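PDB 3I4J: aminotransferase, class III from Deinococcus radiodurans, which probably acts as a pyridoxal-phosphate-dependent transaminase, moving an amino group from an amine or amino acid donor to a carbonyl acceptor, its substrates unknown. Local coordinates for residues 253-261 with 270-278; 73-84 with 303-314. The protein carries 1 engineered substitution. All blocks are in the same frame, centred on the assembly; numbering follows the deposited sequence.

Contact 1: 253-261 with 270-278; sequences TPDIAVLGK and LAGLLAAPQ
Strands 256-259 and 271-275 form an antiparallel hairpin in the mixed seven-stranded sheet of the large domain, the core of fold-type I pyridoxal-phosphate enzymes. Ala257 and Leu274 are a hydrogen-bonded pair, with Ala257 N to Leu274 O at 2.9 Å and Leu274 N to Ala257 O at 2.8 Å. Leu259 and Gly272 repeat the pattern, Leu259 N reaching Gly272 O at 2.7 Å; in the return bond Gly272 N meets Leu259 O from well above the carbonyl plane. Gly272 has backbone angles that would push a CB into the carbonyl oxygen before it. Ala276 N adds a bond to Asp255 O at 2.9 Å just before helix 277-284 starts. Ile256 CG2, lying anti to the backbone N, meets Leu273 CB at 4.1 Å, whereas Leu259 CD1 touches Leu274 CD1, also at 4.1 Å, on the other face of the sheet. Past the strand ends, one water lies 2.7 Å from both Lys261 O and Leu270 O, bridging the two backbones. Helix 98-115 lies against the face bearing Ile256, Val258 and Leu273; strand 227-231 continues the sheet in parallel beyond 256-259, and strand 91-95 runs antiparallel along the far edge of 271-275.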
ATOM      1  N   THR C 253      10.617  25.576   3.509  1.00 22.79           N
ATOM      2  CA  THR C 253       9.850  24.642   2.694  1.00 23.37           C
ATOM      3  C   THR C 253      10.815  23.793   1.879  1.00 22.21           C
ATOM      4  O   THR C 253      11.869  24.268   1.450  1.00 21.49           O
ATOM      5  CB  THR C 253       8.888  25.382   1.733  1.00 24.54           C
ATOM      6  OG1 THR C 253       9.629  26.296   0.912  1.00 24.28           O
ATOM      7  CG2 THR C 253       7.829  26.140   2.527  1.00 24.64           C
ATOM      8  N   PRO C 254      10.476  22.514   1.668  1.00 20.70           N
ATOM      9  CA  PRO C 254      11.324  21.607   0.899  1.00 18.60           C
ATOM     10  C   PRO C 254      10.931  21.644  -0.573  1.00 19.50           C
ATOM     11  O   PRO C 254      10.010  22.369  -0.955  1.00 19.89           O
ATOM     12  CB  PRO C 254      11.018  20.257   1.531  1.00 19.73           C
ATOM     13  CG  PRO C 254       9.530  20.357   1.755  1.00 18.16           C
ATOM     14  CD  PRO C 254       9.322  21.795   2.245  1.00 21.71           C
ATOM     15  N   ASP C 255      11.640  20.873  -1.392  1.00 18.26           N
ATOM     16  CA  ASP C 255      11.328  20.780  -2.809  1.00 19.05           C
ATOM     17  C   ASP C 255      10.308  19.648  -2.967  1.00 19.80           C
ATOM     18  O   ASP C 255       9.481  19.663  -3.873  1.00 20.47           O
ATOM     19  CB  ASP C 255      12.596  20.496  -3.611  1.00 20.47           C
ATOM     20  CG  ASP C 255      13.608  21.620  -3.495  1.00 23.72           C
ATOM     21  OD1 ASP C 255      13.217  22.784  -3.735  1.00 24.43           O
ATOM     22  OD2 ASP C 255      14.783  21.347  -3.166  1.00 23.47           O
ATOM     23  N   ILE C 256      10.374  18.677  -2.060  1.00 19.17           N
ATOM     24  CA  ILE C 256       9.436  17.551  -2.040  1.00 18.25           C
ATOM     25  C   ILE C 256       9.117  17.219  -0.583  1.00 16.47           C
ATOM     26  O   ILE C 256      10.027  17.044   0.222  1.00 18.92           O
ATOM     27  CB  ILE C 256      10.026  16.273  -2.676  1.00 19.34           C
ATOM     28  CG1 ILE C 256      10.305  16.489  -4.162  1.00 17.46           C
ATOM     29  CG2 ILE C 256       9.040  15.115  -2.501  1.00 19.38           C
ATOM     30  CD1 ILE C 256      11.054  15.326  -4.818  1.00 18.94           C
ATOM     31  N   ALA C 257       7.829  17.158  -0.245  1.00 17.09           N
ATOM     32  CA  ALA C 257       7.408  16.810   1.107  1.00 18.46           C
ATOM     33  C   ALA C 257       6.711  15.454   1.027  1.00 17.11           C
ATOM     34  O   ALA C 257       5.768  15.286   0.252  1.00 18.25           O
ATOM     35  CB  ALA C 257       6.450  17.860   1.661  1.00 18.83           C
ATOM     36  N   VAL C 258       7.189  14.491   1.808  1.00 17.18           N
ATOM     37  CA  VAL C 258       6.609  13.147   1.817  1.00 17.54           C
ATOM     38  C   VAL C 258       5.637  13.001   2.981  1.00 18.45           C
ATOM     39  O   VAL C 258       5.993  13.259   4.132  1.00 17.27           O
ATOM     40  CB  VAL C 258       7.706  12.073   1.939  1.00 18.69           C
ATOM     41  CG1 VAL C 258       7.101  10.678   1.716  1.00 19.58           C
ATOM     42  CG2 VAL C 258       8.806  12.345   0.929  1.00 18.63           C
ATOM     43  N   LEU C 259       4.415  12.564   2.674  1.00 19.85           N
ATOM     44  CA  LEU C 259       3.365  12.409   3.673  1.00 22.64           C
ATOM     45  C   LEU C 259       2.866  10.969   3.769  1.00 24.26           C
ATOM     46  O   LEU C 259       2.984  10.196   2.822  1.00 23.44           O
ATOM     47  CB  LEU C 259       2.192  13.327   3.328  1.00 22.94           C
ATOM     48  CG  LEU C 259       2.579  14.785   3.068  1.00 26.97           C
ATOM     49  CD1 LEU C 259       1.386  15.562   2.512  1.00 28.34           C
ATOM     50  CD2 LEU C 259       3.080  15.395   4.363  1.00 26.77           C
ATOM     51  N   GLY C 260       2.307  10.622   4.925  1.00 26.70           N
ATOM     52  CA  GLY C 260       1.792   9.278   5.130  1.00 31.08           C
ATOM     53  C   GLY C 260       1.146   9.127   6.494  1.00 33.03           C
ATOM     54  O   GLY C 260       0.915  10.119   7.183  1.00 35.99           O
ATOM     55  N   LYS C 261       0.858   7.888   6.884  1.00 35.48           N
ATOM     56  CA  LYS C 261       0.245   7.592   8.180  1.00 35.29           C
ATOM     57  C   LYS C 261      -0.887   8.521   8.606  1.00 36.23           C
ATOM     58  O   LYS C 261      -2.066   8.190   8.463  1.00 37.28           O
ATOM     59  CB  LYS C 261       1.311   7.579   9.286  1.00 34.46           C
ATOM     60  CG  LYS C 261       2.264   6.405   9.213  1.00 34.82           C
ATOM     61  CD  LYS C 261       3.102   6.294  10.478  1.00 34.73           C
ATOM     62  CE  LYS C 261       3.991   5.064  10.430  1.00 36.98           C
ATOM     63  NZ  LYS C 261       4.675   4.815  11.727  1.00 33.86           N
ATOM     64  N   LEU C 270      -3.653   5.854   2.932  1.00 17.00           N
ATOM     65  CA  LEU C 270      -3.345   6.998   2.091  1.00 16.65           C
ATOM     66  C   LEU C 270      -2.008   7.624   2.493  1.00 15.76           C
ATOM     67  O   LEU C 270      -1.691   7.746   3.681  1.00 17.06           O
ATOM     68  CB  LEU C 270      -4.461   8.043   2.225  1.00 19.14           C
ATOM     69  CG  LEU C 270      -4.341   9.309   1.374  1.00 19.44           C
ATOM     70  CD1 LEU C 270      -4.552   8.960  -0.081  1.00 21.87           C
ATOM     71  CD2 LEU C 270      -5.379  10.329   1.821  1.00 20.35           C
ATOM     72  N   ALA C 271      -1.238   8.008   1.483  1.00 15.34           N
ATOM     73  CA  ALA C 271       0.068   8.635   1.653  1.00 17.26           C
ATOM     74  C   ALA C 271       0.340   9.382   0.354  1.00 17.92           C
ATOM     75  O   ALA C 271      -0.487   9.378  -0.558  1.00 17.43           O
ATOM     76  CB  ALA C 271       1.144   7.572   1.881  1.00 17.49           C
ATOM     77  N   GLY C 272       1.499  10.016   0.255  1.00 18.27           N
ATOM     78  CA  GLY C 272       1.797  10.730  -0.968  1.00 18.36           C
ATOM     79  C   GLY C 272       2.894  11.744  -0.776  1.00 18.25           C
ATOM     80  O   GLY C 272       3.537  11.783   0.270  1.00 18.33           O
ATOM     81  N   LEU C 273       3.120  12.554  -1.799  1.00 18.98           N
ATOM     82  CA  LEU C 273       4.137  13.586  -1.721  1.00 18.36           C
ATOM     83  C   LEU C 273       3.635  14.845  -2.402  1.00 19.30           C
ATOM     84  O   LEU C 273       2.715  14.803  -3.223  1.00 19.00           O
ATOM     85  CB  LEU C 273       5.445  13.110  -2.369  1.00 17.25           C
ATOM     86  CG  LEU C 273       5.479  12.686  -3.839  1.00 17.96           C
ATOM     87  CD1 LEU C 273       5.444  13.916  -4.740  1.00 19.29           C
ATOM     88  CD2 LEU C 273       6.749  11.891  -4.103  1.00 20.07           C
ATOM     89  N   LEU C 274       4.221  15.971  -2.017  1.00 18.64           N
ATOM     90  CA  LEU C 274       3.881  17.262  -2.606  1.00 19.14           C
ATOM     91  C   LEU C 274       5.182  17.737  -3.220  1.00 17.72           C
ATOM     92  O   LEU C 274       6.196  17.836  -2.526  1.00 20.23           O
ATOM     93  CB  LEU C 274       3.405  18.249  -1.535  1.00 18.00           C
ATOM     94  CG  LEU C 274       1.982  18.053  -1.002  1.00 18.35           C
ATOM     95  CD1 LEU C 274       1.776  18.915   0.243  1.00 20.63           C
ATOM     96  CD2 LEU C 274       0.969  18.417  -2.092  1.00 21.64           C
ATOM     97  N   ALA C 275       5.160  17.992  -4.524  1.00 18.95           N
ATOM     98  CA  ALA C 275       6.351  18.435  -5.239  1.00 18.92           C
ATOM     99  C   ALA C 275       6.231  19.871  -5.725  1.00 20.16           C
ATOM    100  O   ALA C 275       5.164  20.309  -6.152  1.00 20.08           O
ATOM    101  CB  ALA C 275       6.621  17.510  -6.417  1.00 21.36           C
ATOM    102  N   ALA C 276       7.340  20.600  -5.662  1.00 21.47           N
ATOM    103  CA  ALA C 276       7.365  21.986  -6.111  1.00 22.00           C
ATOM    104  C   ALA C 276       7.025  22.014  -7.601  1.00 22.55           C
ATOM    105  O   ALA C 276       7.392  21.102  -8.339  1.00 20.81           O
ATOM    106  CB  ALA C 276       8.752  22.576  -5.877  1.00 21.93           C
ATOM    107  N   PRO C 277       6.321  23.067  -8.060  1.00 23.73           N
ATOM    108  CA  PRO C 277       5.931  23.211  -9.472  1.00 25.99           C
ATOM    109  C   PRO C 277       7.086  22.955 -10.440  1.00 26.42           C
ATOM    110  O   PRO C 277       6.921  22.280 -11.454  1.00 27.77           O
ATOM    111  CB  PRO C 277       5.440  24.655  -9.551  1.00 26.33           C
ATOM    112  CG  PRO C 277       4.879  24.891  -8.208  1.00 25.32           C
ATOM    113  CD  PRO C 277       5.891  24.242  -7.282  1.00 24.82           C
ATOM    114  N   GLN C 278       8.251  23.505 -10.117  1.00 27.61           N
ATOM    115  CA  GLN C 278       9.454  23.349 -10.935  1.00 29.46           C
ATOM    116  C   GLN C 278       9.794  21.877 -11.165  1.00 27.74           C
ATOM    117  O   GLN C 278      10.127  21.468 -12.276  1.00 29.20           O
ATOM    118  CB  GLN C 278      10.629  24.045 -10.240  1.00 33.84           C
ATOM    119  CG  GLN C 278      12.010  23.643 -10.729  1.00 40.25           C
ATOM    120  CD  GLN C 278      12.378  24.273 -12.052  1.00 43.10           C
ATOM    121  OE1 GLN C 278      11.749  24.010 -13.079  1.00 45.77           O
ATOM    122  NE2 GLN C 278      13.406  25.117 -12.037  1.00 44.35           N
TER
HETATM  123  O   HOH W   1      -3.065   7.702   5.979  1.00 24.88           O

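Contact 2: 73-84 with 303-314; sequences VLEEYAGRLARF and VAAGLSVLDIVE
Arg80 bends at chi2 (-73°) and again at chi3, carrying its guanidinium past Leu307 and Leu310 to reach Asp311 and Glu314, while the Tyr77 ring leaves opposite the backbone N (chi1 -179°) and crosses to Gly306. The two helices pack side by side at 37°, with knobs-into-holes contacts: Tyr77 sits among Val303, Gly306, Leu307 and Leu310, and Leu310 in turn sits among Tyr77, Arg80, Leu81 and Phe84. Gly306 lets the tyrosine come close, Tyr77 CE1 lying 3.4 Å from Gly306 C; a CB there would run into the ring. Val303 CG1 packs against Tyr77 CB at 3.6 Å.

The polar side of the interface is a salt-bridge network. Arg80 NH2 grips two carboxylates, Asp311 OD1 at 2.7 Å and Glu314 OE1 at 2.7 Å; OD1 lies in the guanidinium plane and is met on its anti side, OE1 is tilted from that plane and met on its syn side. An alanine here would remove this cation, and both acids would probably lose the charge that draws them to helix 73-84, although Asp311 would keep Arg53. At the C-terminal end Leu310 CD1 lies over one face of the Phe84 ring, 4.0 Å from its centroid, a CH-pi contact, while Val313 CG1 touches Phe84 CZ. Finally, one water bridges the helices, accepting from Tyr77 OH at 2.7 Å and donating to Gly306 O at 2.8 Å.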
ATOM      1  N   VAL C  73     -12.847  14.321  -6.358  1.00 25.36           N
ATOM      2  CA  VAL C  73     -12.393  14.348  -4.969  1.00 24.29           C
ATOM      3  C   VAL C  73     -10.876  14.494  -4.858  1.00 23.30           C
ATOM      4  O   VAL C  73     -10.389  15.147  -3.939  1.00 22.08           O
ATOM      5  CB  VAL C  73     -12.851  13.098  -4.172  1.00 26.05           C
ATOM      6  CG1 VAL C  73     -14.356  13.082  -4.097  1.00 31.20           C
ATOM      7  CG2 VAL C  73     -12.330  11.821  -4.816  1.00 23.30           C
ATOM      8  N   LEU C  74     -10.131  13.895  -5.785  1.00 21.90           N
ATOM      9  CA  LEU C  74      -8.677  14.016  -5.755  1.00 21.75           C
ATOM     10  C   LEU C  74      -8.308  15.455  -6.112  1.00 24.29           C
ATOM     11  O   LEU C  74      -7.442  16.057  -5.477  1.00 23.14           O
ATOM     12  CB  LEU C  74      -8.021  13.050  -6.748  1.00 21.71           C
ATOM     13  CG  LEU C  74      -6.485  13.061  -6.798  1.00 21.34           C
ATOM     14  CD1 LEU C  74      -5.919  12.812  -5.405  1.00 22.32           C
ATOM     15  CD2 LEU C  74      -5.984  12.001  -7.775  1.00 23.77           C
ATOM     16  N   GLU C  75      -8.968  15.998  -7.134  1.00 23.26           N
ATOM     17  CA  GLU C  75      -8.717  17.377  -7.554  1.00 23.97           C
ATOM     18  C   GLU C  75      -8.973  18.325  -6.385  1.00 23.19           C
ATOM     19  O   GLU C  75      -8.193  19.246  -6.132  1.00 24.65           O
ATOM     20  CB  GLU C  75      -9.643  17.770  -8.710  1.00 23.72           C
ATOM     21  CG  GLU C  75      -9.416  17.029 -10.016  1.00 24.38           C
ATOM     22  CD  GLU C  75      -8.067  17.326 -10.634  1.00 26.25           C
ATOM     23  OE1 GLU C  75      -7.529  18.434 -10.395  1.00 27.10           O
ATOM     24  OE2 GLU C  75      -7.553  16.461 -11.372  1.00 23.73           O
ATOM     25  N   GLU C  76     -10.079  18.101  -5.681  1.00 21.63           N
ATOM     26  CA  GLU C  76     -10.443  18.939  -4.548  1.00 22.45           C
ATOM     27  C   GLU C  76      -9.442  18.784  -3.410  1.00 23.90           C
ATOM     28  O   GLU C  76      -8.907  19.768  -2.898  1.00 22.07           O
ATOM     29  CB  GLU C  76     -11.846  18.580  -4.053  1.00 23.11           C
ATOM     30  CG  GLU C  76     -12.316  19.405  -2.866  1.00 24.84           C
ATOM     31  CD  GLU C  76     -13.711  19.023  -2.401  1.00 29.65           C
ATOM     32  OE1 GLU C  76     -14.320  18.114  -3.012  1.00 30.93           O
ATOM     33  OE2 GLU C  76     -14.198  19.633  -1.424  1.00 31.89           O
ATOM     34  N   TYR C  77      -9.178  17.538  -3.033  1.00 22.79           N
ATOM     35  CA  TYR C  77      -8.255  17.248  -1.944  1.00 20.63           C
ATOM     36  C   TYR C  77      -6.839  17.776  -2.182  1.00 21.19           C
ATOM     37  O   TYR C  77      -6.242  18.363  -1.282  1.00 21.23           O
ATOM     38  CB  TYR C  77      -8.204  15.738  -1.698  1.00 22.01           C
ATOM     39  CG  TYR C  77      -7.288  15.341  -0.568  1.00 21.33           C
ATOM     40  CD1 TYR C  77      -7.540  15.754   0.739  1.00 20.28           C
ATOM     41  CD2 TYR C  77      -6.165  14.548  -0.806  1.00 21.57           C
ATOM     42  CE1 TYR C  77      -6.696  15.389   1.788  1.00 22.80           C
ATOM     43  CE2 TYR C  77      -5.317  14.178   0.234  1.00 21.01           C
ATOM     44  CZ  TYR C  77      -5.586  14.601   1.525  1.00 21.82           C
ATOM     45  OH  TYR C  77      -4.741  14.235   2.549  1.00 23.00           O
ATOM     46  N   ALA C  78      -6.302  17.562  -3.382  1.00 21.45           N
ATOM     47  CA  ALA C  78      -4.952  18.020  -3.700  1.00 21.68           C
ATOM     48  C   ALA C  78      -4.800  19.506  -3.389  1.00 22.33           C
ATOM     49  O   ALA C  78      -3.824  19.918  -2.766  1.00 20.94           O
ATOM     50  CB  ALA C  78      -4.632  17.757  -5.171  1.00 22.14           C
ATOM     51  N   GLY C  79      -5.768  20.303  -3.825  1.00 21.66           N
ATOM     52  CA  GLY C  79      -5.718  21.735  -3.569  1.00 22.71           C
ATOM     53  C   GLY C  79      -5.851  22.063  -2.092  1.00 23.05           C
ATOM     54  O   GLY C  79      -5.103  22.890  -1.558  1.00 23.27           O
ATOM     55  N   ARG C  80      -6.799  21.409  -1.427  1.00 22.28           N
ATOM     56  CA  ARG C  80      -7.030  21.629  -0.008  1.00 22.64           C
ATOM     57  C   ARG C  80      -5.797  21.276   0.813  1.00 22.65           C
ATOM     58  O   ARG C  80      -5.401  22.020   1.708  1.00 21.48           O
ATOM     59  CB  ARG C  80      -8.221  20.794   0.468  1.00 24.98           C
ATOM     60  CG  ARG C  80      -9.580  21.392   0.113  1.00 26.44           C
ATOM     61  CD  ARG C  80      -9.881  22.603   0.991  1.00 26.43           C
ATOM     62  NE  ARG C  80      -9.862  22.252   2.409  1.00 28.51           N
ATOM     63  CZ  ARG C  80     -10.781  21.506   3.012  1.00 27.80           C
ATOM     64  NH1 ARG C  80     -11.811  21.032   2.324  1.00 29.95           N
ATOM     65  NH2 ARG C  80     -10.660  21.210   4.300  1.00 29.78           N
ATOM     66  N   LEU C  81      -5.191  20.139   0.499  1.00 20.38           N
ATOM     67  CA  LEU C  81      -4.008  19.687   1.219  1.00 21.66           C
ATOM     68  C   LEU C  81      -2.826  20.629   1.001  1.00 21.85           C
ATOM     69  O   LEU C  81      -2.155  21.026   1.959  1.00 21.68           O
ATOM     70  CB  LEU C  81      -3.639  18.268   0.775  1.00 20.29           C
ATOM     71  CG  LEU C  81      -2.358  17.671   1.363  1.00 21.28           C
ATOM     72  CD1 LEU C  81      -2.489  17.536   2.868  1.00 21.89           C
ATOM     73  CD2 LEU C  81      -2.104  16.310   0.725  1.00 21.05           C
ATOM     74  N   ALA C  82      -2.576  20.980  -0.257  1.00 20.95           N
ATOM     75  CA  ALA C  82      -1.479  21.876  -0.604  1.00 23.05           C
ATOM     76  C   ALA C  82      -1.566  23.178   0.186  1.00 23.45           C
ATOM     77  O   ALA C  82      -0.562  23.656   0.716  1.00 23.80           O
ATOM     78  CB  ALA C  82      -1.498  22.174  -2.100  1.00 23.19           C
ATOM     79  N   ARG C  83      -2.767  23.744   0.269  1.00 24.63           N
ATOM     80  CA  ARG C  83      -2.967  24.995   0.995  1.00 25.33           C
ATOM     81  C   ARG C  83      -2.775  24.841   2.503  1.00 25.56           C
ATOM     82  O   ARG C  83      -2.169  25.698   3.149  1.00 23.43           O
ATOM     83  CB  ARG C  83      -4.359  25.567   0.692  1.00 26.42           C
ATOM     84  CG  ARG C  83      -4.506  26.092  -0.734  1.00 30.35           C
ATOM     85  CD  ARG C  83      -5.820  26.843  -0.944  1.00 31.38           C
ATOM     86  NE  ARG C  83      -6.992  25.969  -1.006  1.00 32.16           N
ATOM     87  CZ  ARG C  83      -7.318  25.215  -2.054  1.00 33.71           C
ATOM     88  NH1 ARG C  83      -6.559  25.216  -3.145  1.00 36.09           N
ATOM     89  NH2 ARG C  83      -8.417  24.470  -2.018  1.00 35.29           N
ATOM     90  N   PHE C  84      -3.283  23.747   3.065  1.00 22.86           N
ATOM     91  CA  PHE C  84      -3.150  23.512   4.497  1.00 23.83           C
ATOM     92  C   PHE C  84      -1.694  23.495   4.953  1.00 24.25           C
ATOM     93  O   PHE C  84      -1.337  24.152   5.935  1.00 21.82           O
ATOM     94  CB  PHE C  84      -3.802  22.182   4.898  1.00 23.91           C
ATOM     95  CG  PHE C  84      -3.534  21.788   6.328  1.00 24.07           C
ATOM     96  CD1 PHE C  84      -4.027  22.556   7.381  1.00 22.94           C
ATOM     97  CD2 PHE C  84      -2.741  20.679   6.621  1.00 23.40           C
ATOM     98  CE1 PHE C  84      -3.732  22.228   8.701  1.00 24.99           C
ATOM     99  CE2 PHE C  84      -2.440  20.342   7.938  1.00 23.55           C
ATOM    100  CZ  PHE C  84      -2.933  21.117   8.982  1.00 23.80           C
ATOM    101  N   VAL C 303      -9.084   8.854  -0.727  1.00 19.28           N
ATOM    102  CA  VAL C 303      -8.851  10.289  -0.844  1.00 19.74           C
ATOM    103  C   VAL C 303      -9.956  11.035  -0.094  1.00 19.88           C
ATOM    104  O   VAL C 303      -9.694  12.022   0.595  1.00 19.89           O
ATOM    105  CB  VAL C 303      -8.809  10.713  -2.329  1.00 19.92           C
ATOM    106  CG1 VAL C 303      -8.761  12.237  -2.455  1.00 20.85           C
ATOM    107  CG2 VAL C 303      -7.578  10.103  -2.994  1.00 20.29           C
ATOM    108  N   ALA C 304     -11.192  10.556  -0.218  1.00 19.33           N
ATOM    109  CA  ALA C 304     -12.314  11.173   0.482  1.00 20.02           C
ATOM    110  C   ALA C 304     -12.063  11.118   1.991  1.00 19.69           C
ATOM    111  O   ALA C 304     -12.424  12.036   2.721  1.00 19.21           O
ATOM    112  CB  ALA C 304     -13.618  10.445   0.134  1.00 20.20           C
ATOM    113  N   ALA C 305     -11.450  10.031   2.457  1.00 19.75           N
ATOM    114  CA  ALA C 305     -11.147   9.888   3.875  1.00 21.06           C
ATOM    115  C   ALA C 305     -10.140  10.963   4.269  1.00 21.65           C
ATOM    116  O   ALA C 305     -10.276  11.596   5.318  1.00 21.88           O
ATOM    117  CB  ALA C 305     -10.580   8.500   4.158  1.00 20.66           C
ATOM    118  N   GLY C 306      -9.132  11.158   3.422  1.00 20.22           N
ATOM    119  CA  GLY C 306      -8.125  12.171   3.683  1.00 21.13           C
ATOM    120  C   GLY C 306      -8.752  13.550   3.752  1.00 20.58           C
ATOM    121  O   GLY C 306      -8.443  14.334   4.650  1.00 21.40           O
ATOM    122  N   LEU C 307      -9.643  13.846   2.811  1.00 20.62           N
ATOM    123  CA  LEU C 307     -10.314  15.147   2.780  1.00 21.05           C
ATOM    124  C   LEU C 307     -11.153  15.385   4.037  1.00 22.08           C
ATOM    125  O   LEU C 307     -11.149  16.483   4.597  1.00 21.72           O
ATOM    126  CB  LEU C 307     -11.200  15.248   1.532  1.00 22.87           C
ATOM    127  CG  LEU C 307     -11.962  16.562   1.312  1.00 23.95           C
ATOM    128  CD1 LEU C 307     -10.978  17.721   1.191  1.00 24.62           C
ATOM    129  CD2 LEU C 307     -12.806  16.449   0.052  1.00 24.06           C
ATOM    130  N   SER C 308     -11.876  14.361   4.482  1.00 21.21           N
ATOM    131  CA  SER C 308     -12.707  14.483   5.676  1.00 21.50           C
ATOM    132  C   SER C 308     -11.823  14.694   6.903  1.00 21.92           C
ATOM    133  O   SER C 308     -12.141  15.491   7.788  1.00 22.87           O
ATOM    134  CB  SER C 308     -13.572  13.230   5.853  1.00 21.61           C
ATOM    135  OG  SER C 308     -14.373  13.322   7.022  1.00 24.56           O
ATOM    136  N   VAL C 309     -10.710  13.974   6.956  1.00 20.46           N
ATOM    137  CA  VAL C 309      -9.779  14.105   8.070  1.00 21.45           C
ATOM    138  C   VAL C 309      -9.208  15.524   8.082  1.00 21.67           C
ATOM    139  O   VAL C 309      -9.070  16.134   9.138  1.00 22.11           O
ATOM    140  CB  VAL C 309      -8.625  13.077   7.958  1.00 21.77           C
ATOM    141  CG1 VAL C 309      -7.505  13.425   8.937  1.00 21.71           C
ATOM    142  CG2 VAL C 309      -9.159  11.673   8.258  1.00 21.44           C
ATOM    143  N   LEU C 310      -8.891  16.051   6.904  1.00 21.20           N
ATOM    144  CA  LEU C 310      -8.357  17.404   6.809  1.00 23.90           C
ATOM    145  C   LEU C 310      -9.377  18.427   7.317  1.00 24.79           C
ATOM    146  O   LEU C 310      -9.012  19.372   8.022  1.00 24.67           O
ATOM    147  CB  LEU C 310      -7.959  17.720   5.366  1.00 23.27           C
ATOM    148  CG  LEU C 310      -7.351  19.104   5.116  1.00 23.73           C
ATOM    149  CD1 LEU C 310      -6.106  19.304   5.983  1.00 23.75           C
ATOM    150  CD2 LEU C 310      -7.013  19.246   3.640  1.00 23.65           C
ATOM    151  N   ASP C 311     -10.651  18.243   6.968  1.00 25.46           N
ATOM    152  CA  ASP C 311     -11.699  19.157   7.428  1.00 26.67           C
ATOM    153  C   ASP C 311     -11.682  19.244   8.951  1.00 26.61           C
ATOM    154  O   ASP C 311     -11.810  20.324   9.530  1.00 27.06           O
ATOM    155  CB  ASP C 311     -13.097  18.678   7.003  1.00 27.58           C
ATOM    156  CG  ASP C 311     -13.350  18.809   5.513  1.00 29.37           C
ATOM    157  OD1 ASP C 311     -12.822  19.745   4.884  1.00 31.45           O
ATOM    158  OD2 ASP C 311     -14.106  17.979   4.971  1.00 33.02           O
ATOM    159  N   ILE C 312     -11.535  18.088   9.591  1.00 25.14           N
ATOM    160  CA  ILE C 312     -11.508  17.990  11.044  1.00 24.84           C
ATOM    161  C   ILE C 312     -10.252  18.623  11.644  1.00 26.11           C
ATOM    162  O   ILE C 312     -10.328  19.368  12.627  1.00 24.00           O
ATOM    163  CB  ILE C 312     -11.605  16.511  11.466  1.00 24.05           C
ATOM    164  CG1 ILE C 312     -12.972  15.958  11.048  1.00 25.45           C
ATOM    165  CG2 ILE C 312     -11.391  16.368  12.965  1.00 23.92           C
ATOM    166  CD1 ILE C 312     -13.121  14.457  11.227  1.00 25.34           C
ATOM    167  N   VAL C 313      -9.102  18.325  11.048  1.00 24.67           N
ATOM    168  CA  VAL C 313      -7.832  18.868  11.514  1.00 24.05           C
ATOM    169  C   VAL C 313      -7.878  20.396  11.516  1.00 25.64           C
ATOM    170  O   VAL C 313      -7.397  21.038  12.449  1.00 24.50           O
ATOM    171  CB  VAL C 313      -6.669  18.376  10.614  1.00 23.98           C
ATOM    172  CG1 VAL C 313      -5.381  19.133  10.937  1.00 24.28           C
ATOM    173  CG2 VAL C 313      -6.467  16.874  10.815  1.00 22.80           C
ATOM    174  N   GLU C 314      -8.470  20.972  10.473  1.00 25.95           N
ATOM    175  CA  GLU C 314      -8.576  22.424  10.369  1.00 26.60           C
ATOM    176  C   GLU C 314      -9.671  22.986  11.279  1.00 27.04           C
ATOM    177  O   GLU C 314      -9.438  23.926  12.042  1.00 27.57           O
ATOM    178  CB  GLU C 314      -8.848  22.831   8.916  1.00 26.54           C
ATOM    179  CG  GLU C 314      -7.764  22.397   7.944  1.00 28.60           C
ATOM    180  CD  GLU C 314      -8.000  22.891   6.529  1.00 30.40           C
ATOM    181  OE1 GLU C 314      -9.120  22.707   6.004  1.00 32.07           O
ATOM    182  OE2 GLU C 314      -7.060  23.451   5.936  1.00 28.31           O
TER
HETATM  183  O   HOH W   2      -5.679  14.666   5.077  1.00 22.61           O
HETATM  184  O   HOH W   3      -7.392  23.355   3.123  1.00 24.89           O

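From the N terminus, helix 72-84 comes first, and the chain leads directly into edge strand 91-95 before building the rest of the large-domain sheet. Contact 1 then closes a short loop, only eight residues lying between its segments. The chain continues through helix 277-284 to helix 300-315, where contact 2 closes a much longer loop, with 218 residues between its segments; contact 1, lying between residues 84 and 303, is nested inside it. Their centres are about 14 Å apart and they touch: Leu270 CD2 packs on Gly306 CA at 3.8 Å, and Leu259 CD1 on Leu81 CD2 at 4.0 Å. Together they tie the helix pair to the sheet, and both also reach the second subunit.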